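Local coordinates for glycoside hydrolase family 16 protein (Akkermansia muciniphila, PDB 6T2N) that probably hydrolyses internal beta-galactosidic linkages of mucin O-glycans, as an endo-acting O-glycanase of glycoside hydrolase family 16 that contributes to mucin breakdown by a gut bacterium, at residues 174-179 with 198-203; 107-112 with 129-134. All blocks are in the same frame, centred on the assembly; numbering follows the deposited sequence.

How the contacts relate
Both contacts involve the same mixed beta sheet of the family 16 beta-sandwich, in different regions. Contact 1 joins the loop that leads into strand 179-181 to the end of its neighbour, strand 192-198. Contact 2 joins strand 109-110 and the loop residues before it to strand 127-136. Their centres lie about 29 Å apart and they do not touch. Contact 1 is mostly buried. It has one antiparallel backbone pair, and Trp174 and His198 flank Glu179, which falls in a sequence matching the family 16 active-site signature. Contact 2 is only partly buried. It has no backbone hydrogen bond between its segments and depends on one threonine, held by a glutamate and a phenylalanine.

Contact 1 (174-179 with 198-203)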
ATOM      1  N   TRP A 174       4.525  10.807   9.612  1.00 58.73           N
ATOM      2  CA  TRP A 174       3.922  11.098   8.288  1.00 52.51           C
ATOM      3  C   TRP A 174       3.746  12.598   8.095  1.00 55.08           C
ATOM      4  O   TRP A 174       3.326  13.278   9.012  1.00 60.29           O
ATOM      5  CB  TRP A 174       2.605  10.391   8.183  1.00 47.29           C
ATOM      6  CG  TRP A 174       2.070  10.324   6.790  1.00 45.75           C
ATOM      7  CD1 TRP A 174       2.221   9.313   5.870  1.00 44.98           C
ATOM      8  CD2 TRP A 174       1.252  11.322   6.160  1.00 41.55           C
ATOM      9  NE1 TRP A 174       1.561   9.636   4.703  1.00 43.27           N
ATOM     10  CE2 TRP A 174       0.964  10.859   4.861  1.00 40.20           C
ATOM     11  CE3 TRP A 174       0.748  12.552   6.578  1.00 41.59           C
ATOM     12  CZ2 TRP A 174       0.199  11.598   3.976  1.00 39.91           C
ATOM     13  CZ3 TRP A 174      -0.048  13.272   5.719  1.00 41.70           C
ATOM     14  CH2 TRP A 174      -0.321  12.788   4.434  1.00 41.90           C
ATOM     15  N   PRO A 175       3.994  13.205   6.913  1.00 52.48           N
ATOM     16  CA  PRO A 175       4.410  12.523   5.680  1.00 52.06           C
ATOM     17  C   PRO A 175       5.922  12.485   5.406  1.00 55.11           C
ATOM     18  O   PRO A 175       6.339  12.079   4.304  1.00 52.88           O
ATOM     19  CB  PRO A 175       3.827  13.410   4.567  1.00 51.50           C
ATOM     20  CG  PRO A 175       3.442  14.721   5.241  1.00 52.38           C
ATOM     21  CD  PRO A 175       3.779  14.638   6.716  1.00 51.65           C
ATOM     22  N   VAL A 176       6.700  12.923   6.398  1.00 54.84           N
ATOM     23  CA  VAL A 176       8.143  13.173   6.240  1.00 56.56           C
ATOM     24  C   VAL A 176       8.806  11.810   6.129  1.00 58.83           C
ATOM     25  O   VAL A 176       9.832  11.743   5.496  1.00 69.22           O
ATOM     26  CB  VAL A 176       8.663  14.042   7.394  1.00 60.24           C
ATOM     27  CG1 VAL A 176      10.150  14.327   7.297  1.00 62.78           C
ATOM     28  CG2 VAL A 176       7.910  15.358   7.499  1.00 61.58           C
ATOM     29  N   ASN A 177       8.216  10.760   6.677  1.00 57.90           N
ATOM     30  CA  ASN A 177       8.827   9.409   6.650  1.00 58.72           C
ATOM     31  C   ASN A 177       9.011   8.986   5.149  1.00 57.19           C
ATOM     32  O   ASN A 177       9.801   8.087   4.851  1.00 63.01           O
ATOM     33  CB  ASN A 177       8.053   8.421   7.569  1.00 59.54           C
ATOM     34  CG  ASN A 177       6.626   8.118   7.174  1.00 56.09           C
ATOM     35  OD1 ASN A 177       5.801   9.023   7.023  1.00 58.38           O
ATOM     36  ND2 ASN A 177       6.315   6.843   7.067  1.00 56.12           N
ATOM     37  N   GLY A 178       8.014   9.355   4.331  1.00 56.56           N
ATOM     38  CA  GLY A 178       7.777   8.793   2.972  1.00 55.99           C
ATOM     39  C   GLY A 178       6.591   7.808   2.810  1.00 52.23           C
ATOM     40  O   GLY A 178       6.251   7.042   3.727  1.00 49.40           O
ATOM     41  N   GLU A 179       6.014   7.824   1.617  1.00 50.17           N
ATOM     42  CA  GLU A 179       4.886   6.988   1.200  1.00 49.95           C
ATOM     43  C   GLU A 179       4.955   6.771  -0.310  1.00 50.05           C
ATOM     44  O   GLU A 179       4.925   7.751  -1.071  1.00 52.86           O
ATOM     45  CB  GLU A 179       3.554   7.630   1.577  1.00 49.82           C
ATOM     46  CG  GLU A 179       2.423   6.576   1.641  1.00 53.08           C
ATOM     47  CD  GLU A 179       0.999   7.123   1.672  1.00 51.67           C
ATOM     48  OE1 GLU A 179       0.685   7.976   2.566  1.00 50.88           O
ATOM     49  OE2 GLU A 179       0.249   6.773   0.753  1.00 45.91           O
ATOM     50  N   HIS A 198       4.799  10.636  -1.485  1.00 50.00           N
ATOM     51  CA  HIS A 198       4.369  11.619  -0.463  1.00 49.59           C
ATOM     52  C   HIS A 198       5.593  11.755   0.387  1.00 49.34           C
ATOM     53  O   HIS A 198       6.248  10.704   0.632  1.00 48.63           O
ATOM     54  CB  HIS A 198       3.204  11.165   0.452  1.00 53.52           C
ATOM     55  CG  HIS A 198       1.895  10.880  -0.205  1.00 54.31           C
ATOM     56  ND1 HIS A 198       0.942  11.857  -0.388  1.00 55.56           N
ATOM     57  CD2 HIS A 198       1.393   9.747  -0.731  1.00 53.64           C
ATOM     58  CE1 HIS A 198      -0.094  11.348  -0.995  1.00 53.87           C
ATOM     59  NE2 HIS A 198       0.162  10.053  -1.227  1.00 53.79           N
ATOM     60  N   LEU A 199       5.860  12.988   0.787  1.00 52.30           N
ATOM     61  CA  LEU A 199       7.147  13.460   1.374  1.00 53.18           C
ATOM     62  C   LEU A 199       7.052  14.953   1.611  1.00 54.04           C
ATOM     63  O   LEU A 199       6.188  15.632   0.981  1.00 54.70           O
ATOM     64  CB  LEU A 199       8.348  13.160   0.474  1.00 53.90           C
ATOM     65  CG  LEU A 199       8.593  14.022  -0.759  1.00 55.83           C
ATOM     66  CD1 LEU A 199      10.030  13.775  -1.135  1.00 62.08           C
ATOM     67  CD2 LEU A 199       7.720  13.689  -1.962  1.00 52.63           C
ATOM     68  N   SER A 200       7.849  15.447   2.529  1.00 55.53           N
ATOM     69  CA  SER A 200       7.775  16.879   2.845  1.00 60.75           C
ATOM     70  C   SER A 200       8.723  17.605   1.902  1.00 59.59           C
ATOM     71  O   SER A 200       9.592  16.994   1.288  1.00 56.12           O
ATOM     72  CB  SER A 200       8.039  17.138   4.271  1.00 64.86           C
ATOM     73  OG  SER A 200       9.416  17.352   4.460  1.00 73.20           O
ATOM     74  N   PRO A 201       8.487  18.907   1.674  1.00 59.87           N
ATOM     75  CA  PRO A 201       9.226  19.618   0.646  1.00 62.18           C
ATOM     76  C   PRO A 201      10.707  19.680   1.048  1.00 65.61           C
ATOM     77  O   PRO A 201      11.519  19.426   0.231  1.00 71.05           O
ATOM     78  CB  PRO A 201       8.496  20.958   0.520  1.00 61.56           C
ATOM     79  CG  PRO A 201       7.653  21.110   1.782  1.00 61.06           C
ATOM     80  CD  PRO A 201       7.475  19.728   2.356  1.00 60.54           C
ATOM     81  N   ASP A 202      11.009  19.957   2.306  1.00 67.88           N
ATOM     82  CA  ASP A 202      12.370  19.931   2.900  1.00 71.66           C
ATOM     83  C   ASP A 202      12.311  18.963   4.072  1.00 74.82           C
ATOM     84  O   ASP A 202      11.215  18.446   4.331  1.00 78.12           O
ATOM     85  CB  ASP A 202      12.671  21.329   3.400  1.00 76.39           C
ATOM     86  CG  ASP A 202      11.444  21.969   4.030  1.00 75.33           C
ATOM     87  OD1 ASP A 202      10.661  21.233   4.644  1.00 75.07           O
ATOM     88  OD2 ASP A 202      11.268  23.189   3.891  1.00 81.24           O
ATOM     89  N   GLY A 203      13.340  18.799   4.883  1.00 78.50           N
ATOM     90  CA  GLY A 203      13.115  17.947   6.080  1.00 81.74           C
ATOM     91  C   GLY A 203      12.228  18.570   7.176  1.00 75.45           C
ATOM     92  O   GLY A 203      12.072  17.916   8.179  1.00 70.50           O
TER
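The carboxylate of Glu179 and the ring of His198 lie side by side and point the same way. Their planes are 36° apart, and OE2 of Glu179 comes obliquely to CD2 of His198 at 3.5 Å. With chi1 -62°, His198 CG stands beside the backbone N, anti to the carbonyl carbon, which lays the ring along Glu179. The Trp174 ring has CB of Pro175 over the centre of one face, 3.6 Å above the plane. The cis peptide before Pro175 folds the proline back onto the indole. At the edge of that ring, in plane, lies CD of Glu179. Trp174 NE1 donates to the anti lone pair of Glu179 OE1 at 2.8 Å.

Glu179 and His198 form an antiparallel hydrogen-bonded pair. His198 N gives to Glu179 O at 2.9 Å; the return bond is weak. Pro175 O closes a type I turn with Gly178 N and meets CA of Leu199 at 3.3 Å. CG2 of Val176 packs on CB of Ser200.

Glu179 and Asp181, two acidic groups close together, fall in E-I-D-M-L-E, which matches the family 16 active-site signature. His198, anchored by Asp208 through ND1 and Asp181 through NE2, packs beside Glu179. The Trp174 bond probably limits the turning of its carboxylate.

Contact 2 (107-112 with 129-134); sequences EKFANV and PYTSGS
Thr131 meets both Glu107 and Phe109, and this is the close-packed part of the contact. Thr131 OG1 donates to OE1 of Glu107 at 2.8 Å. The carboxylate oxygen is met on its anti side, from 34° out of the carboxylate plane. The Glu107 chain is extended beyond CG and reaches Thr131 at a slant. The methyl of Thr131 turns to Phe109 instead. CG2 of Thr131 touches CB of Phe109 at 3.4 Å and CG of the Phe109 ring at 3.7 Å; the two side chains cross at about a right angle. With chi1 at 54°, OG1 of Thr131 stands between the backbone N and the carbonyl carbon. The same torsion sets CG2 anti to the carbonyl carbon, beside the backbone N, where it meets Phe109.

The polar ends have further partners. Glu107 OE1 forms salt bridges with Lys91 and Arg89, and Thr131 OG1 is also bonded to Asn92 ND2 and His105 O. The carboxylate is therefore probably stabilised in its charged form.

In the family 16 beta-sandwich, this is where the chain passes from strand 99-104 of one sheet to strand 109-110 of the other. Strand 109-110 runs antiparallel to strand 127-136. The backbone pairing is split here: Phe109 bonds to Met128, and Thr131 to His105.

The Lys108 and Pro129 side is looser. The CA atoms of Lys108 and Pro129 lie 4.1 Å apart, but both side chains start away from the opposite segment. Lys108 is exposed and stretched out. Glu107 O comes to 3.3 Å from Tyr130 N, at an angle too poor for a hydrogen bond. Tyr130 also starts away from the opposite segment and is buried. Its OH bonds to Pro284 O, and its side chain touches Val275 of strand 267-275.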
ATOM      1  N   GLU A 107     -21.721  -3.892   6.868  1.00 63.56           N
ATOM      2  CA  GLU A 107     -21.956  -4.655   8.119  1.00 64.39           C
ATOM      3  C   GLU A 107     -21.514  -3.788   9.312  1.00 68.79           C
ATOM      4  O   GLU A 107     -20.315  -3.505   9.474  1.00 70.28           O
ATOM      5  CB  GLU A 107     -21.233  -5.994   8.049  1.00 62.52           C
ATOM      6  CG  GLU A 107     -20.757  -6.453   9.405  1.00 63.91           C
ATOM      7  CD  GLU A 107     -19.873  -7.684   9.398  1.00 66.49           C
ATOM      8  OE1 GLU A 107     -19.030  -7.823   8.476  1.00 70.91           O
ATOM      9  OE2 GLU A 107     -19.989  -8.476  10.326  1.00 64.53           O
ATOM     10  N   LYS A 108     -22.462  -3.327  10.115  1.00 73.54           N
ATOM     11  CA  LYS A 108     -22.155  -2.462  11.274  1.00 72.12           C
ATOM     12  C   LYS A 108     -21.346  -3.291  12.257  1.00 71.70           C
ATOM     13  O   LYS A 108     -21.778  -4.399  12.582  1.00 75.65           O
ATOM     14  CB  LYS A 108     -23.443  -1.955  11.905  1.00 75.34           C
ATOM     15  CG  LYS A 108     -23.274  -1.085  13.136  1.00 78.61           C
ATOM     16  CD  LYS A 108     -24.594  -0.536  13.571  1.00 83.79           C
ATOM     17  CE  LYS A 108     -24.539   0.167  14.902  1.00 89.79           C
ATOM     18  NZ  LYS A 108     -25.913   0.419  15.402  1.00 96.11           N
ATOM     19  N   PHE A 109     -20.233  -2.753  12.730  1.00 68.43           N
ATOM     20  CA  PHE A 109     -19.224  -3.543  13.477  1.00 68.86           C
ATOM     21  C   PHE A 109     -18.414  -2.598  14.355  1.00 67.44           C
ATOM     22  O   PHE A 109     -18.078  -1.497  13.896  1.00 64.32           O
ATOM     23  CB  PHE A 109     -18.352  -4.324  12.495  1.00 64.70           C
ATOM     24  CG  PHE A 109     -17.475  -5.387  13.099  1.00 63.64           C
ATOM     25  CD1 PHE A 109     -16.194  -5.090  13.526  1.00 62.04           C
ATOM     26  CD2 PHE A 109     -17.911  -6.701  13.205  1.00 66.22           C
ATOM     27  CE1 PHE A 109     -15.360  -6.078  14.039  1.00 62.98           C
ATOM     28  CE2 PHE A 109     -17.077  -7.684  13.725  1.00 67.67           C
ATOM     29  CZ  PHE A 109     -15.786  -7.378  14.117  1.00 64.51           C
ATOM     30  N   ALA A 110     -18.162  -3.007  15.599  1.00 70.42           N
ATOM     31  CA  ALA A 110     -17.547  -2.138  16.624  1.00 70.52           C
ATOM     32  C   ALA A 110     -16.083  -1.878  16.250  1.00 67.13           C
ATOM     33  O   ALA A 110     -15.438  -2.800  15.719  1.00 71.33           O
ATOM     34  CB  ALA A 110     -17.699  -2.747  17.985  1.00 72.89           C
ATOM     35  N   ASN A 111     -15.629  -0.636  16.441  1.00 62.14           N
ATOM     36  CA  ASN A 111     -14.246  -0.162  16.183  1.00 57.17           C
ATOM     37  C   ASN A 111     -13.347  -0.568  17.377  1.00 56.54           C
ATOM     38  O   ASN A 111     -13.406   0.086  18.419  1.00 55.69           O
ATOM     39  CB  ASN A 111     -14.361   1.341  15.887  1.00 56.36           C
ATOM     40  CG  ASN A 111     -13.089   2.164  15.982  1.00 56.54           C
ATOM     41  OD1 ASN A 111     -11.972   1.653  15.768  1.00 55.22           O
ATOM     42  ND2 ASN A 111     -13.261   3.451  16.274  1.00 54.01           N
ATOM     43  N   VAL A 112     -12.533  -1.615  17.253  1.00 56.25           N
ATOM     44  CA  VAL A 112     -11.643  -2.107  18.358  1.00 58.67           C
ATOM     45  C   VAL A 112     -10.852  -0.946  18.964  1.00 60.48           C
ATOM     46  O   VAL A 112     -10.306  -1.152  20.037  1.00 64.69           O
ATOM     47  CB  VAL A 112     -10.655  -3.214  17.926  1.00 58.94           C
ATOM     48  CG1 VAL A 112     -11.337  -4.550  17.746  1.00 60.86           C
ATOM     49  CG2 VAL A 112      -9.871  -2.883  16.656  1.00 57.39           C
ATOM     50  N   PRO A 129     -20.245   1.407   9.707  1.00 61.21           N
ATOM     51  CA  PRO A 129     -20.950   0.504   8.787  1.00 64.21           C
ATOM     52  C   PRO A 129     -19.745  -0.155   8.113  1.00 66.77           C
ATOM     53  O   PRO A 129     -18.646   0.350   8.351  1.00 74.48           O
ATOM     54  CB  PRO A 129     -21.775   1.457   7.911  1.00 62.43           C
ATOM     55  CG  PRO A 129     -20.991   2.747   7.904  1.00 58.64           C
ATOM     56  CD  PRO A 129     -20.270   2.804   9.235  1.00 59.39           C
ATOM     57  N   TYR A 130     -19.850  -1.137   7.235  1.00 65.35           N
ATOM     58  CA  TYR A 130     -18.598  -1.524   6.419  1.00 63.78           C
ATOM     59  C   TYR A 130     -17.311  -1.979   7.187  1.00 61.19           C
ATOM     60  O   TYR A 130     -16.652  -1.272   7.909  1.00 53.94           O
ATOM     61  CB  TYR A 130     -17.973  -0.447   5.502  1.00 54.84           C
ATOM     62  CG  TYR A 130     -18.874  -0.054   4.351  1.00 55.84           C
ATOM     63  CD1 TYR A 130     -19.138  -0.930   3.260  1.00 56.77           C
ATOM     64  CD2 TYR A 130     -19.673   1.053   4.492  1.00 59.35           C
ATOM     65  CE1 TYR A 130     -20.123  -0.660   2.291  1.00 60.01           C
ATOM     66  CE2 TYR A 130     -20.673   1.331   3.542  1.00 64.19           C
ATOM     67  CZ  TYR A 130     -20.897   0.475   2.440  1.00 65.02           C
ATOM     68  OH  TYR A 130     -21.884   0.853   1.574  1.00 71.11           O
ATOM     69  N   THR A 131     -17.061  -3.316   7.007  1.00 63.16           N
ATOM     70  CA  THR A 131     -15.864  -4.058   7.465  1.00 60.86           C
ATOM     71  C   THR A 131     -15.067  -4.300   6.197  1.00 56.57           C
ATOM     72  O   THR A 131     -15.675  -4.334   5.117  1.00 59.43           O
ATOM     73  CB  THR A 131     -16.284  -5.335   8.203  1.00 63.36           C
ATOM     74  OG1 THR A 131     -17.157  -6.060   7.346  1.00 66.48           O
ATOM     75  CG2 THR A 131     -17.058  -5.068   9.472  1.00 63.44           C
ATOM     76  N   SER A 132     -13.764  -4.375   6.301  1.00 52.45           N
ATOM     77  CA  SER A 132     -12.934  -4.797   5.156  1.00 52.56           C
ATOM     78  C   SER A 132     -11.665  -5.396   5.745  1.00 52.73           C
ATOM     79  O   SER A 132     -11.604  -5.480   7.018  1.00 52.23           O
ATOM     80  CB  SER A 132     -12.701  -3.629   4.201  1.00 53.55           C
ATOM     81  OG  SER A 132     -12.074  -4.063   2.989  1.00 52.19           O
ATOM     82  N   GLY A 133     -10.690  -5.699   4.877  1.00 52.82           N
ATOM     83  CA  GLY A 133      -9.353  -6.209   5.289  1.00 56.73           C
ATOM     84  C   GLY A 133      -8.170  -5.330   4.873  1.00 56.61           C
ATOM     85  O   GLY A 133      -8.205  -4.699   3.816  1.00 56.55           O
ATOM     86  N   SER A 134      -7.129  -5.373   5.683  1.00 58.00           N
ATOM     87  CA  SER A 134      -5.840  -4.689   5.477  1.00 59.44           C
ATOM     88  C   SER A 134      -4.781  -5.591   6.104  1.00 63.46           C
ATOM     89  O   SER A 134      -4.980  -6.013   7.300  1.00 66.22           O
ATOM     90  CB  SER A 134      -5.825  -3.286   6.084  1.00 59.34           C
ATOM     91  OG  SER A 134      -4.599  -2.618   5.813  1.00 54.89           O
TER